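Local coordinates for protein beta-galacturonidase (Eisenbergiella tayi, PDB 6NCW) that hydrolyses beta-galacturonides as a family 2 glycoside hydrolase and possibly beta-glucuronides as well, at residues F275-D280 / M298-L303; Y472-R475 / H479-W482; Q489-Q494 / E546-S551; V515-C518 / S524-R527; K532-E537 / K542-V547. One frame throughout, in Å; residues are numbered along the deposited sequence.

Contact 1 of 5, residues F275-D280 / M298-L303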
# COMPACT_ATOMS: atom_id res chain seq x y z
N PHE A 275 -14.03 14.70 -18.45
CA PHE A 275 -13.70 13.40 -17.90
C PHE A 275 -14.69 12.36 -18.36
O PHE A 275 -15.91 12.59 -18.35
CB PHE A 275 -13.67 13.42 -16.37
CG PHE A 275 -12.36 13.88 -15.81
CD1 PHE A 275 -11.29 13.00 -15.71
CD2 PHE A 275 -12.19 15.20 -15.38
CE1 PHE A 275 -10.06 13.44 -15.21
CE2 PHE A 275 -10.98 15.63 -14.88
CZ PHE A 275 -9.91 14.75 -14.79
N CYS A 276 -14.18 11.21 -18.77
CA CYS A 276 -15.01 10.03 -18.81
C CYS A 276 -15.26 9.59 -17.38
O CYS A 276 -14.33 9.54 -16.57
CB CYS A 276 -14.32 8.92 -19.60
SG CYS A 276 -14.04 9.32 -21.36
N ARG A 277 -16.52 9.31 -17.03
CA ARG A 277 -16.83 8.83 -15.69
C ARG A 277 -17.85 7.70 -15.78
O ARG A 277 -18.96 7.90 -16.28
CB ARG A 277 -17.34 9.96 -14.80
CG ARG A 277 -17.80 9.50 -13.40
CD ARG A 277 -18.46 10.65 -12.63
NE ARG A 277 -19.06 10.22 -11.37
CZ ARG A 277 -20.29 9.73 -11.25
NH1 ARG A 277 -21.06 9.58 -12.32
NH2 ARG A 277 -20.75 9.37 -10.04
N HIS A 278 -17.45 6.53 -15.28
CA HIS A 278 -18.34 5.40 -15.03
C HIS A 278 -19.14 5.62 -13.75
O HIS A 278 -18.66 6.22 -12.78
CB HIS A 278 -17.54 4.09 -14.88
CG HIS A 278 -17.33 3.36 -16.17
ND1 HIS A 278 -18.37 2.77 -16.85
CD2 HIS A 278 -16.22 3.15 -16.91
CE1 HIS A 278 -17.91 2.21 -17.96
NE2 HIS A 278 -16.60 2.41 -18.01
N GLU A 279 -20.35 5.08 -13.73
CA GLU A 279 -21.09 4.90 -12.47
C GLU A 279 -20.50 3.68 -11.76
O GLU A 279 -20.97 2.55 -11.90
CB GLU A 279 -22.58 4.73 -12.73
CG GLU A 279 -23.26 6.00 -13.32
CD GLU A 279 -24.80 5.88 -13.44
OE1 GLU A 279 -25.51 6.92 -13.38
OE2 GLU A 279 -25.29 4.74 -13.61
N ASP A 280 -19.42 3.90 -11.00
CA ASP A 280 -18.80 2.79 -10.28
C ASP A 280 -18.15 3.30 -9.00
O ASP A 280 -17.59 4.40 -8.97
CB ASP A 280 -17.77 2.08 -11.16
CG ASP A 280 -17.35 0.72 -10.60
OD1 ASP A 280 -16.28 0.66 -9.95
OD2 ASP A 280 -18.10 -0.27 -10.80
N MET A 298 -17.44 17.50 -7.16
CA MET A 298 -16.54 18.49 -6.57
C MET A 298 -15.08 18.21 -6.90
O MET A 298 -14.30 19.15 -7.09
CB MET A 298 -16.77 18.58 -5.05
CG MET A 298 -18.14 19.13 -4.70
SD MET A 298 -18.39 19.47 -2.94
CE MET A 298 -18.05 17.85 -2.17
N LEU A 299 -14.68 16.93 -6.98
CA LEU A 299 -13.33 16.64 -7.43
C LEU A 299 -13.17 17.04 -8.89
O LEU A 299 -12.18 17.69 -9.26
CB LEU A 299 -13.01 15.15 -7.23
CG LEU A 299 -12.98 14.68 -5.79
CD1 LEU A 299 -12.77 13.13 -5.70
CD2 LEU A 299 -11.90 15.41 -5.01
N ILE A 300 -14.15 16.70 -9.71
CA ILE A 300 -14.09 17.01 -11.14
C ILE A 300 -14.04 18.52 -11.37
O ILE A 300 -13.26 19.01 -12.20
CB ILE A 300 -15.27 16.32 -11.85
CG1 ILE A 300 -15.06 14.79 -11.82
CG2 ILE A 300 -15.45 16.85 -13.25
CD1 ILE A 300 -16.27 13.97 -12.32
N LYS A 301 -14.80 19.29 -10.58
CA LYS A 301 -14.70 20.75 -10.66
C LYS A 301 -13.34 21.24 -10.16
O LYS A 301 -12.77 22.18 -10.73
CB LYS A 301 -15.84 21.41 -9.87
CG LYS A 301 -17.17 21.39 -10.61
CD LYS A 301 -18.39 21.54 -9.68
CE LYS A 301 -18.27 22.70 -8.69
NZ LYS A 301 -19.54 22.94 -7.89
N ASP A 302 -12.81 20.64 -9.09
CA ASP A 302 -11.48 21.01 -8.60
C ASP A 302 -10.41 20.80 -9.65
O ASP A 302 -9.43 21.56 -9.72
CB ASP A 302 -11.15 20.22 -7.32
CG ASP A 302 -9.82 20.65 -6.67
OD1 ASP A 302 -8.90 19.81 -6.56
OD2 ASP A 302 -9.69 21.83 -6.29
N LEU A 303 -10.57 19.78 -10.49
CA LEU A 303 -9.61 19.50 -11.55
C LEU A 303 -9.67 20.52 -12.69
O LEU A 303 -8.78 20.50 -13.55
CB LEU A 303 -9.84 18.09 -12.08
CG LEU A 303 -9.25 17.00 -11.18
CD1 LEU A 303 -9.98 15.67 -11.31
CD2 LEU A 303 -7.75 16.82 -11.48
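With CG set beside its backbone N and opposite the carbonyl carbon (chi1 -85°), F275 swings its ring toward segment 298-303, on helix 290-302, and L303, turned the same way about its own first torsion (chi1 -79°), brings CD1 to meet it. The two side chains cross at about a right angle: CZ of F275 stands 3.6 Å from CD1 of L303, while CE2 of F275 reaches CB of L303 at 3.9 Å. I300 adds a looser touch on the CG side of the ring, its CG2 lying 4.2 Å from CD2 of F275. This is the packing of the first beta-alpha-beta unit of the TIM barrel, in which the end of strand 268-276 is covered by the helix that leads on to strand 307-309. Two residues further along, R277 also faces the helix. Its chain runs extended from CG to NE and passes the tip of I300 crosswise, CD of R277 being 4.0 Å from CD1 of I300. The charged end goes beyond this apolar touch to a salt bridge from NE to OD2 of D296, one turn earlier on the same helix. I308 of strand 307-309 packs against both R277 and I300, while F275 is additionally bounded by I534 and by V548 of helix 544-553.

Contact 2 of 5, residues Y472-R475 / H479-W482; sequences YGYR and HVKW
The CA atoms of Y474 and W482 come within 7.2 Å of each other where the backbone doubles back between strand 461-466 and helix 484-500, W482 taking a positive phi (86°). In the TIM barrel this is the long loop at the C-terminal end of the seventh strand, the end of the barrel where the sugar pocket lies. It has no regular secondary structure here, and the segments meet through one ring. The Y474 side chain has CG anti to the backbone N (chi1 -171°), which carries the ring across to 479-482 with one edge leading. At that edge, near the ring plane, CE2 of Y474 touches CG2 of V480 at 3.9 Å, the two side chains crossing at about a right angle. Next to it on the same edge, CD2 of Y474 lies 4.1 Å from the carbonyl O of W482, a van der Waals approach to the backbone. The W482 indole takes little part in this touch: it leads away toward the pocket, where its side chain comes within about 5 Å of that of R525, and it packs edge-to-face with W433. The polar ends are engaged across a subunit boundary. The phenol OH of Y474 is hydrogen-bonded to R516 NH2 of the third subunit, and V480 packs on T528 of that subunit, so the small apolar touch is built into the interface of the tetramer. There too the indole finds its partner, with NE1 of W482 hydrogen-bonded to the carbonyl O of F522 of the third subunit.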
# COMPACT_ATOMS: atom_id res chain seq x y z
N TYR A 472 -2.43 3.08 -8.05
CA TYR A 472 -2.22 4.02 -6.96
C TYR A 472 -1.29 3.41 -5.93
O TYR A 472 -1.52 2.30 -5.44
CB TYR A 472 -3.56 4.40 -6.29
CG TYR A 472 -3.41 5.33 -5.09
CD1 TYR A 472 -3.51 4.85 -3.78
CD2 TYR A 472 -3.16 6.69 -5.26
CE1 TYR A 472 -3.36 5.69 -2.69
CE2 TYR A 472 -3.02 7.54 -4.17
CZ TYR A 472 -3.13 7.03 -2.89
OH TYR A 472 -2.99 7.89 -1.80
N GLY A 473 -0.23 4.15 -5.60
CA GLY A 473 0.75 3.71 -4.65
C GLY A 473 1.98 3.06 -5.27
O GLY A 473 3.00 2.95 -4.59
N TYR A 474 1.92 2.60 -6.52
CA TYR A 474 3.11 2.06 -7.16
C TYR A 474 3.92 3.20 -7.76
O TYR A 474 3.48 3.85 -8.72
CB TYR A 474 2.77 1.03 -8.24
CG TYR A 474 4.04 0.36 -8.70
CD1 TYR A 474 4.81 -0.34 -7.79
CD2 TYR A 474 4.50 0.46 -10.02
CE1 TYR A 474 5.98 -0.94 -8.15
CE2 TYR A 474 5.69 -0.13 -10.40
CZ TYR A 474 6.41 -0.85 -9.46
OH TYR A 474 7.60 -1.46 -9.78
N ARG A 475 5.10 3.45 -7.20
CA ARG A 475 5.96 4.55 -7.61
C ARG A 475 7.39 4.05 -7.72
O ARG A 475 7.84 3.26 -6.88
CB ARG A 475 5.88 5.71 -6.62
CG ARG A 475 4.48 6.31 -6.51
CD ARG A 475 4.15 6.63 -5.05
NE ARG A 475 5.10 7.55 -4.46
CZ ARG A 475 5.13 7.86 -3.17
NH1 ARG A 475 4.28 7.28 -2.34
NH2 ARG A 475 6.03 8.73 -2.72
N HIS A 479 10.18 5.13 -13.41
CA HIS A 479 9.00 5.60 -14.13
C HIS A 479 8.49 4.56 -15.13
O HIS A 479 8.09 4.89 -16.24
CB HIS A 479 9.29 6.92 -14.86
CG HIS A 479 9.70 8.05 -13.96
ND1 HIS A 479 9.80 9.35 -14.41
CD2 HIS A 479 10.01 8.08 -12.65
CE1 HIS A 479 10.17 10.13 -13.41
NE2 HIS A 479 10.30 9.39 -12.33
N VAL A 480 8.51 3.28 -14.73
CA VAL A 480 7.94 2.24 -15.59
C VAL A 480 6.42 2.45 -15.76
O VAL A 480 5.75 3.09 -14.94
CB VAL A 480 8.24 0.84 -15.03
CG1 VAL A 480 9.73 0.70 -14.74
CG2 VAL A 480 7.43 0.60 -13.76
N LYS A 481 5.88 1.90 -16.85
CA LYS A 481 4.43 1.89 -17.01
C LYS A 481 3.79 1.18 -15.83
O LYS A 481 4.34 0.22 -15.28
CB LYS A 481 4.03 1.24 -18.34
CG LYS A 481 4.25 2.17 -19.53
CD LYS A 481 3.95 1.54 -20.89
CE LYS A 481 4.23 2.56 -22.00
NZ LYS A 481 3.96 2.03 -23.35
N TRP A 482 2.62 1.69 -15.43
CA TRP A 482 1.80 1.40 -14.26
C TRP A 482 2.22 2.21 -13.03
O TRP A 482 1.47 2.26 -12.06
CB TRP A 482 1.75 -0.10 -13.89
CG TRP A 482 1.16 -0.97 -15.01
CD1 TRP A 482 1.82 -1.90 -15.77
CD2 TRP A 482 -0.21 -0.99 -15.46
NE1 TRP A 482 0.96 -2.49 -16.68
CE2 TRP A 482 -0.30 -1.95 -16.50
CE3 TRP A 482 -1.36 -0.28 -15.10
CZ2 TRP A 482 -1.49 -2.22 -17.18
CZ3 TRP A 482 -2.55 -0.56 -15.77
CH2 TRP A 482 -2.60 -1.50 -16.80

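Contact 3 of 5, residues Q489-Q494 / E546-S551; sequences QALKEQ and EVVKDS
The shortest polar bond within the two segments, Q494 N to A490 O at 2.8 Å, belongs to the helix backbone that carries L491 and K492 against V547; across the contact itself the meeting is apolar. V547 does most of the touching through one methyl. With CG1 anti to the backbone N (chi1 153°), that methyl comes up to the backbone of the other helix where L491 passes into K492, 3.6 Å from N of K492. It also lies 4.1 Å from CB of L491 and 4.0 Å from CB of K492, which places it in the angle between these two side chains. Helices 484-500 and 544-553 are those that follow the seventh and eighth strands of the TIM barrel, and they lie next to each other on its outside. Over the short segments their axes approach to 9.3 Å and run almost parallel, at a signed crossing angle of -18°, with K492 and V547 as the nearest CA atoms. On the inward side of V547, L491 reaches past it so that its CD1 meets CG2 of V548 at 4.2 Å. I534 and A468 lie against L491 as well, while V548 is further covered by L303 and by L495 of helix 484-500. The outward side is K492: its chain, extended beyond CG, turns away from the other helix and leaves only its root against V547, at the solvent-exposed margin. One turn before K492, V488 takes up the V547 side chain too.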
# COMPACT_ATOMS: atom_id res chain seq x y z
N GLN A 489 3.75 11.81 -16.67
CA GLN A 489 4.39 12.19 -17.93
C GLN A 489 3.45 12.01 -19.11
O GLN A 489 3.39 12.85 -20.00
CB GLN A 489 5.66 11.37 -18.16
CG GLN A 489 6.66 11.36 -17.01
CD GLN A 489 7.79 10.33 -17.19
OE1 GLN A 489 8.68 10.21 -16.34
NE2 GLN A 489 7.75 9.57 -18.30
N ALA A 490 2.76 10.87 -19.16
CA ALA A 490 1.83 10.61 -20.26
C ALA A 490 0.74 11.67 -20.34
O ALA A 490 0.50 12.25 -21.40
CB ALA A 490 1.22 9.22 -20.10
N LEU A 491 0.09 11.97 -19.21
CA LEU A 491 -1.02 12.92 -19.23
C LEU A 491 -0.54 14.32 -19.59
O LEU A 491 -1.22 15.04 -20.33
CB LEU A 491 -1.75 12.92 -17.88
CG LEU A 491 -2.96 11.99 -17.73
CD1 LEU A 491 -4.09 12.45 -18.64
CD2 LEU A 491 -2.58 10.54 -18.07
N LYS A 492 0.64 14.71 -19.11
CA LYS A 492 1.17 16.02 -19.47
C LYS A 492 1.33 16.14 -20.98
O LYS A 492 0.84 17.09 -21.60
CB LYS A 492 2.50 16.26 -18.74
CG LYS A 492 2.98 17.70 -18.81
CD LYS A 492 4.34 17.89 -18.14
CE LYS A 492 4.71 19.37 -18.04
NZ LYS A 492 5.79 19.60 -17.02
N GLU A 493 1.98 15.15 -21.61
CA GLU A 493 2.16 15.19 -23.05
C GLU A 493 0.84 15.05 -23.81
O GLU A 493 0.63 15.71 -24.83
CB GLU A 493 3.12 14.08 -23.49
CG GLU A 493 3.38 14.13 -24.99
CD GLU A 493 4.24 12.99 -25.52
OE1 GLU A 493 4.77 12.21 -24.69
OE2 GLU A 493 4.39 12.89 -26.77
N GLN A 494 -0.06 14.17 -23.35
CA GLN A 494 -1.34 13.98 -24.02
C GLN A 494 -2.19 15.24 -24.05
O GLN A 494 -2.77 15.59 -25.08
CB GLN A 494 -2.12 12.84 -23.35
CG GLN A 494 -1.49 11.47 -23.63
CD GLN A 494 -2.07 10.38 -22.77
OE1 GLN A 494 -2.78 10.66 -21.80
NE2 GLN A 494 -1.78 9.12 -23.10
N GLU A 546 -2.43 16.47 -10.21
CA GLU A 546 -1.94 17.85 -10.26
C GLU A 546 -1.58 18.27 -11.68
O GLU A 546 -1.65 19.46 -12.00
CB GLU A 546 -0.75 18.02 -9.32
CG GLU A 546 -1.11 17.86 -7.84
CD GLU A 546 -2.19 18.86 -7.40
OE1 GLU A 546 -3.18 18.45 -6.75
OE2 GLU A 546 -2.04 20.06 -7.74
N VAL A 547 -1.21 17.32 -12.54
CA VAL A 547 -0.92 17.61 -13.94
C VAL A 547 -2.20 17.98 -14.69
O VAL A 547 -2.21 18.92 -15.50
CB VAL A 547 -0.21 16.41 -14.58
CG1 VAL A 547 -0.47 16.35 -16.08
CG2 VAL A 547 1.27 16.48 -14.32
N VAL A 548 -3.28 17.23 -14.46
CA VAL A 548 -4.56 17.54 -15.11
C VAL A 548 -5.09 18.87 -14.61
O VAL A 548 -5.57 19.70 -15.39
CB VAL A 548 -5.57 16.40 -14.87
CG1 VAL A 548 -6.94 16.82 -15.36
CG2 VAL A 548 -5.13 15.10 -15.59
N LYS A 549 -5.02 19.10 -13.30
CA LYS A 549 -5.52 20.33 -12.73
C LYS A 549 -4.78 21.54 -13.30
O LYS A 549 -5.40 22.52 -13.72
CB LYS A 549 -5.39 20.26 -11.21
CG LYS A 549 -5.85 21.48 -10.44
CD LYS A 549 -5.81 21.14 -8.95
CE LYS A 549 -6.33 22.26 -8.09
NZ LYS A 549 -6.34 21.85 -6.67
N ASP A 550 -3.44 21.47 -13.34
CA ASP A 550 -2.67 22.56 -13.94
C ASP A 550 -3.12 22.83 -15.37
O ASP A 550 -3.26 23.99 -15.76
CB ASP A 550 -1.18 22.23 -13.94
CG ASP A 550 -0.57 22.30 -12.55
OD1 ASP A 550 -1.21 22.85 -11.62
OD2 ASP A 550 0.56 21.79 -12.39
N SER A 551 -3.35 21.78 -16.15
CA SER A 551 -3.75 21.96 -17.54
C SER A 551 -5.15 22.56 -17.65
O SER A 551 -5.35 23.57 -18.33
CB SER A 551 -3.68 20.64 -18.30
OG SER A 551 -4.24 20.78 -19.59

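Contact 4 of 5, residues V515-C518 / S524-R527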
# COMPACT_ATOMS: atom_id res chain seq x y z
N VAL A 515 -12.09 1.71 -11.99
CA VAL A 515 -13.40 1.07 -12.14
C VAL A 515 -13.23 -0.45 -12.13
O VAL A 515 -12.34 -0.97 -12.82
CB VAL A 515 -14.11 1.48 -13.45
CG1 VAL A 515 -15.40 0.68 -13.64
CG2 VAL A 515 -14.37 3.02 -13.49
N ARG A 516 -14.09 -1.15 -11.39
CA ARG A 516 -14.10 -2.61 -11.40
C ARG A 516 -14.54 -3.10 -12.78
O ARG A 516 -15.45 -2.54 -13.38
CB ARG A 516 -15.04 -3.14 -10.31
CG ARG A 516 -15.32 -4.66 -10.34
CD ARG A 516 -14.09 -5.50 -9.92
NE ARG A 516 -13.79 -5.30 -8.50
CZ ARG A 516 -12.59 -5.41 -7.95
NH1 ARG A 516 -11.51 -5.68 -8.70
NH2 ARG A 516 -12.46 -5.23 -6.63
N VAL A 517 -13.88 -4.16 -13.29
CA VAL A 517 -14.22 -4.76 -14.58
C VAL A 517 -14.51 -6.25 -14.44
O VAL A 517 -14.41 -6.83 -13.35
CB VAL A 517 -13.11 -4.52 -15.62
CG1 VAL A 517 -12.87 -3.01 -15.81
CG2 VAL A 517 -11.85 -5.22 -15.17
N CYS A 518 -14.87 -6.90 -15.56
CA CYS A 518 -15.25 -8.30 -15.53
C CYS A 518 -14.02 -9.19 -15.42
O CYS A 518 -12.93 -8.87 -15.92
CB CYS A 518 -16.07 -8.68 -16.77
SG CYS A 518 -17.75 -7.90 -16.80
N SER A 524 -5.24 -8.06 -18.87
CA SER A 524 -4.77 -6.73 -19.21
C SER A 524 -5.25 -5.68 -18.23
O SER A 524 -5.13 -4.49 -18.53
CB SER A 524 -5.23 -6.36 -20.61
OG SER A 524 -6.64 -6.33 -20.66
N ARG A 525 -5.79 -6.09 -17.08
CA ARG A 525 -6.42 -5.16 -16.14
C ARG A 525 -5.94 -5.48 -14.73
O ARG A 525 -6.60 -6.23 -13.99
CB ARG A 525 -7.94 -5.23 -16.22
CG ARG A 525 -8.53 -4.70 -17.51
CD ARG A 525 -8.34 -3.20 -17.59
NE ARG A 525 -8.89 -2.61 -18.82
CZ ARG A 525 -8.17 -2.38 -19.92
NH1 ARG A 525 -6.88 -2.69 -19.94
NH2 ARG A 525 -8.74 -1.82 -20.99
N PRO A 526 -4.79 -4.93 -14.32
CA PRO A 526 -4.30 -5.16 -12.95
C PRO A 526 -5.40 -4.97 -11.92
O PRO A 526 -6.22 -4.05 -12.02
CB PRO A 526 -3.19 -4.11 -12.79
CG PRO A 526 -2.70 -3.85 -14.19
CD PRO A 526 -3.92 -4.03 -15.09
N ARG A 527 -5.43 -5.87 -10.93
CA ARG A 527 -6.41 -5.87 -9.85
C ARG A 527 -7.84 -6.12 -10.33
O ARG A 527 -8.79 -5.86 -9.58
CB ARG A 527 -6.38 -4.55 -9.05
CG ARG A 527 -4.97 -3.98 -8.75
CD ARG A 527 -5.10 -2.77 -7.84
NE ARG A 527 -5.70 -1.66 -8.57
CZ ARG A 527 -6.54 -0.78 -8.05
NH1 ARG A 527 -6.88 -0.87 -6.76
NH2 ARG A 527 -7.04 0.18 -8.81
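One polar bond joins R516 to R527. NH1 of R516 reaches the carbonyl O of R527 at 2.9 Å, with the oxygen at the edge of the guanidinium and in its plane, yet the N-H points well off the acceptor (119°), so the bond is weak. NH1 also serves the O of T528, and NH2 is hydrogen-bonded to Y474 OH of the third subunit. Bends at chi2 and chi3 fold the R516 chain back to this position, although its CB points away from 524-527. The apolar share belongs to V517, whose CG2 lies 4.0 Å from CB and 4.1 Å from CG of R525, the side chains crossing at about a right angle. Both segments belong to the loop after the last barrel strand, where strand 515-516 pairs antiparallel with strand 529-530 and the intervening turn carries R525, a galacturonate-binding residue. Within that turn, NH1 of R525 bonds to the O of S524 at 2.9 Å, standing above the carbonyl plane. A salt bridge from R525 NE to D131 OD2 further fixes the guanidinium, and the R525 side chain comes within about 3 Å of a bound glycerol.

Contact 5 of 5, residues K532-E537 / K542-V547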
# COMPACT_ATOMS: atom_id res chain seq x y z
N LYS A 532 -7.02 3.51 -15.09
CA LYS A 532 -6.66 4.76 -15.73
C LYS A 532 -7.30 5.95 -15.07
O LYS A 532 -7.29 7.05 -15.63
CB LYS A 532 -7.00 4.69 -17.22
CG LYS A 532 -6.27 3.54 -17.93
CD LYS A 532 -6.35 3.64 -19.44
CE LYS A 532 -5.64 2.46 -20.12
NZ LYS A 532 -6.36 1.19 -19.97
N GLY A 533 -7.88 5.76 -13.88
CA GLY A 533 -8.40 6.88 -13.14
C GLY A 533 -7.31 7.89 -12.83
O GLY A 533 -6.14 7.56 -12.64
N ILE A 534 -7.71 9.17 -12.84
CA ILE A 534 -6.90 10.22 -12.24
C ILE A 534 -7.04 10.21 -10.72
O ILE A 534 -6.17 10.71 -10.01
CB ILE A 534 -7.31 11.56 -12.87
CG1 ILE A 534 -7.09 11.54 -14.41
CG2 ILE A 534 -6.62 12.75 -12.17
CD1 ILE A 534 -5.65 11.16 -14.90
N VAL A 535 -8.14 9.66 -10.19
CA VAL A 535 -8.24 9.30 -8.78
C VAL A 535 -8.44 7.79 -8.75
O VAL A 535 -8.89 7.21 -9.74
CB VAL A 535 -9.38 10.04 -8.03
CG1 VAL A 535 -9.18 11.55 -8.09
CG2 VAL A 535 -10.81 9.65 -8.57
N ASP A 536 -8.07 7.13 -7.64
CA ASP A 536 -8.30 5.69 -7.58
C ASP A 536 -9.76 5.39 -7.21
O ASP A 536 -10.60 6.30 -7.11
CB ASP A 536 -7.29 5.01 -6.64
CG ASP A 536 -7.61 5.15 -5.16
OD1 ASP A 536 -8.46 5.96 -4.73
OD2 ASP A 536 -6.96 4.40 -4.39
N GLU A 537 -10.09 4.11 -7.05
CA GLU A 537 -11.50 3.78 -6.82
C GLU A 537 -12.00 4.38 -5.52
O GLU A 537 -13.19 4.63 -5.39
CB GLU A 537 -11.74 2.26 -6.85
CG GLU A 537 -11.04 1.43 -5.74
CD GLU A 537 -9.61 1.04 -6.11
OE1 GLU A 537 -8.97 1.77 -6.90
OE2 GLU A 537 -9.12 -0.02 -5.62
N LYS A 542 -4.21 10.51 -7.55
CA LYS A 542 -2.91 10.02 -7.99
C LYS A 542 -2.01 11.22 -8.30
O LYS A 542 -2.46 12.37 -8.30
CB LYS A 542 -3.06 9.12 -9.22
CG LYS A 542 -3.86 7.85 -8.98
CD LYS A 542 -3.97 7.01 -10.23
CE LYS A 542 -5.10 5.98 -10.08
NZ LYS A 542 -5.36 5.25 -11.33
N LEU A 543 -0.72 10.96 -8.56
CA LEU A 543 0.18 12.08 -8.83
C LEU A 543 -0.29 12.89 -10.03
O LEU A 543 -0.27 14.13 -10.00
CB LEU A 543 1.62 11.59 -9.04
CG LEU A 543 2.37 10.90 -7.88
CD1 LEU A 543 3.75 10.44 -8.33
CD2 LEU A 543 2.51 11.85 -6.69
N ALA A 544 -0.75 12.21 -11.09
CA ALA A 544 -1.24 12.89 -12.29
C ALA A 544 -2.39 13.85 -12.02
O ALA A 544 -2.73 14.64 -12.90
CB ALA A 544 -1.68 11.85 -13.33
N TYR A 545 -3.00 13.81 -10.84
CA TYR A 545 -4.10 14.72 -10.56
C TYR A 545 -3.65 16.17 -10.67
O TYR A 545 -4.37 17.02 -11.22
CB TYR A 545 -4.65 14.40 -9.17
CG TYR A 545 -5.84 15.18 -8.66
CD1 TYR A 545 -5.71 16.50 -8.23
CD2 TYR A 545 -7.07 14.55 -8.48
CE1 TYR A 545 -6.78 17.19 -7.71
CE2 TYR A 545 -8.15 15.23 -7.96
CZ TYR A 545 -8.00 16.54 -7.58
OH TYR A 545 -9.09 17.19 -7.06
N GLU A 546 -2.43 16.47 -10.21
CA GLU A 546 -1.94 17.85 -10.26
C GLU A 546 -1.58 18.27 -11.68
O GLU A 546 -1.65 19.46 -12.00
CB GLU A 546 -0.75 18.02 -9.32
CG GLU A 546 -1.11 17.86 -7.84
CD GLU A 546 -2.19 18.86 -7.40
OE1 GLU A 546 -3.18 18.45 -6.75
OE2 GLU A 546 -2.04 20.06 -7.74
N VAL A 547 -1.21 17.32 -12.54
CA VAL A 547 -0.92 17.61 -13.94
C VAL A 547 -2.20 17.98 -14.69
O VAL A 547 -2.21 18.92 -15.50
CB VAL A 547 -0.21 16.41 -14.58
CG1 VAL A 547 -0.47 16.35 -16.08
CG2 VAL A 547 1.27 16.48 -14.32
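The Y545 ring receives V535 at its edge: CG1 of V535 lies near the ring plane, 3.7 Å from CD2 of Y545, and the two side chains run side by side in the same direction. I534 approaches obliquely from nearer the root, its CG2 standing 3.6 Å from CA and 4.0 Å from CB of Y545. The Y545 phenol, its CG anti to the backbone N (chi1 -178°), extends to helix 290-302, where its OH is hydrogen-bonded to D302. The other flat group, the D536 carboxylate, turns off to a salt bridge with R540, leaving CB of D536 at 4.2 Å from CE of K542. These segments link the loop beyond the eighth strand of the TIM barrel, which carries the galacturonate-binding K532, to the chain leading into the barrel helix that follows. K542 makes the polar link by bonding to two successive carbonyls. Its backbone N donates to O of I534 at 3.2 Å. Its side chain, extended beyond CG, runs back along the loop and brings NZ to O of G533 at 2.8 Å, 29° out of the carbonyl plane. NZ is also held by a salt bridge to D514 and by the O of A470, while Q487 NE2 gives G533 O a second donor.

In the fold
From the N terminus, contact 1 closes the first strand-to-helix connection of the TIM barrel. Contact 2 folds up the long loop after the seventh strand, and contact 3 opens on the helix that follows it. The wide loop closed by contact 3 encloses contact 4, a turn beside the sugar pocket; contact 5 opens after it and ends on the same final helix as contact 3. Contacts 1, 3 and 5 meet in space where F275, I534 and V548 pack together, joining the first and last parts of the barrel. W482 on P526 ties contact 2 to contact 4, and a salt bridge between R527 and E537 carries contact 4 to contact 5.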